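Local coordinates for ABC transporter, permease protein, putative (Porphyromonas gingivalis, PDB 2P0S) that probably forms part of the permease of an ABC-type membrane transporter, of which this chain is one domain, at residues 77-80 against 81-84. Sequence-based numbering, arbitrary orientation.
Sequences QLPA and SVSN
The side-chain amide of Asn-84, in one of two conformers, offers a face to the carbonyl oxygen of Ala-80, which stands almost directly above the amide carbon, with O 3.0 Å from CG; the second conformer makes this contact provisional. The amide OD1 and ND2 flank that point, and neither forms a hydrogen bond to this oxygen. With CG beside the backbone N (chi1 -73°), the amide in this copy folds back over the preceding turn. The puckered ring of Pro-79 receives both its neighbours on one face: Val-82 CG2 lies 4.2 Å from Pro-79 CD, and Ser-81 OG approaches more obliquely, 3.6 Å from Pro-79 CB. Leu-78 reaches Val-82 more loosely.

Beneath these side chains lies a worked example of how a helix starts, here helix 80-100 after strand 70-74. Val-82 N donates to Pro-79 O at 3.2 Å from above the carbonyl plane, a three-residue step that closes a beta turn. One residue on, the alpha-helical pattern is set: Asn-84 N reaches Ala-80 O at 2.9 Å, with the N-H directed well at its acceptor (165°). Between the two, a water takes the place of the missing four-residue bond, donating to Pro-79 O and accepting from Ser-83 N, each at 2.8 Å.

The second subunit packs against this helix start. Its Asp-29 and Glu-30 accept weak hydrogen bonds from the N atoms of Ala-80 and Ser-81, while its Val-120 O pairs with Ser-83 OG. Carboxylates beside these first amides would probably be stabilised by the helix dipole, so the polar groups of the helix start probably help to hold the second subunit.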
ATOM      1  N   GLN A  77      -5.255   6.355  17.196  1.00 32.18           N
ATOM      2  CA  GLN A  77      -4.309   5.477  16.540  1.00 34.69           C
ATOM      3  C   GLN A  77      -4.756   5.184  15.134  1.00 32.50           C
ATOM      4  O   GLN A  77      -5.874   4.920  14.902  1.00 31.29           O
ATOM      5  CB  GLN A  77      -4.066   4.133  17.285  1.00 36.66           C
ATOM      6  CG  GLN A  77      -2.845   3.306  16.706  1.00 37.49           C
ATOM      7  CD  GLN A  77      -2.303   2.170  17.585  1.00 41.19           C
ATOM      8  OE1 GLN A  77      -2.363   2.208  18.814  1.00 50.99           O
ATOM      9  NE2 GLN A  77      -1.733   1.169  16.939  1.00 46.17           N
ATOM     10  N   LEU A  78      -3.825   5.258  14.204  1.00 30.68           N
ATOM     11  CA  LEU A  78      -4.097   5.025  12.812  1.00 30.07           C
ATOM     12  C   LEU A  78      -3.530   3.656  12.434  1.00 30.58           C
ATOM     13  O   LEU A  78      -2.471   3.281  12.969  1.00 32.55           O
ATOM     14  CB  LEU A  78      -3.404   6.119  11.996  1.00 28.82           C
ATOM     15  CG  LEU A  78      -4.001   7.501  12.096  1.00 29.30           C
ATOM     16  CD1 LEU A  78      -2.939   8.522  11.615  1.00 27.83           C
ATOM     17  CD2 LEU A  78      -5.389   7.607  11.316  1.00 26.17           C
ATOM     18  N   PRO A  79      -4.162   2.939  11.479  1.00 32.32           N
ATOM     19  CA  PRO A  79      -3.650   1.655  10.987  1.00 32.31           C
ATOM     20  C   PRO A  79      -2.296   1.849  10.337  1.00 31.03           C
ATOM     21  O   PRO A  79      -2.090   2.919   9.756  1.00 31.87           O
ATOM     22  CB  PRO A  79      -4.530   1.402   9.813  1.00 32.98           C
ATOM     23  CG  PRO A  79      -5.816   2.031  10.148  1.00 35.01           C
ATOM     24  CD  PRO A  79      -5.436   3.285  10.806  1.00 33.07           C
ATOM     25  N   ALA A  80      -1.441   0.839  10.323  1.00 32.35           N
ATOM     26  CA  ALA A  80      -0.099   1.045   9.757  1.00 31.21           C
ATOM     27  C   ALA A  80      -0.172   1.370   8.275  1.00 31.61           C
ATOM     28  O   ALA A  80       0.743   1.924   7.740  1.00 30.03           O
ATOM     29  CB  ALA A  80       0.784  -0.198   9.966  1.00 33.72           C
ATOM     30  N   SER A  81      -1.242   0.923   7.627  1.00 31.95           N
ATOM     31  CA  SER A  81      -1.558   1.172   6.231  1.00 32.90           C
ATOM     32  C   SER A  81      -1.426   2.638   5.780  1.00 31.13           C
ATOM     33  O   SER A  81      -0.979   2.876   4.671  1.00 30.71           O
ATOM     34  CB  SER A  81      -2.996   0.708   5.947  1.00 34.23           C
ATOM     35  OG  SER A  81      -3.960   1.730   6.309  1.00 38.88           O
ATOM     36  N   VAL A  82      -1.846   3.597   6.618  1.00 29.03           N
ATOM     37  CA  VAL A  82      -1.782   5.045   6.345  1.00 25.35           C
ATOM     38  C   VAL A  82      -0.295   5.418   6.169  1.00 24.33           C
ATOM     39  O   VAL A  82       0.082   5.928   5.137  1.00 24.90           O
ATOM     40  CB  VAL A  82      -2.437   5.835   7.498  1.00 23.59           C
ATOM     41  CG1 VAL A  82      -2.250   7.220   7.329  1.00 25.09           C
ATOM     42  CG2 VAL A  82      -4.018   5.541   7.610  1.00 29.13           C
ATOM     43  N   SER A  83       0.564   5.144   7.117  1.00 23.61           N
ATOM     44  CA  SER A  83       1.998   5.480   6.920  1.00 22.73           C
ATOM     45  C   SER A  83       2.585   4.662   5.789  1.00 22.42           C
ATOM     46  O   SER A  83       3.382   5.170   5.004  1.00 23.48           O
ATOM     47  CB  SER A  83       2.763   5.207   8.202  1.00 22.73           C
ATOM     48  OG  SER A  83       4.189   5.141   7.772  1.00 27.19           O
ATOM     49  N   ASN A  84       2.221   3.375   5.732  0.50 23.39           N
ATOM     50  CA  ASN A  84       2.675   2.460   4.644  0.50 23.82           C
ATOM     51  C   ASN A  84       2.549   3.156   3.307  0.50 24.98           C
ATOM     52  O   ASN A  84       3.579   3.467   2.629  0.50 22.43           O
ATOM     53  CB  ASN A  84       1.885   1.133   4.637  0.50 24.44           C
ATOM     54  CG  ASN A  84       2.273   0.238   5.791  0.50 23.80           C
ATOM     55  OD1 ASN A  84       1.601  -0.775   6.089  0.50 28.06           O
ATOM     56  ND2 ASN A  84       3.388   0.594   6.454  0.50 24.95           N
TER
HETATM   57  O   HOH W   1       0.017   4.722   9.868  1.00 29.55           O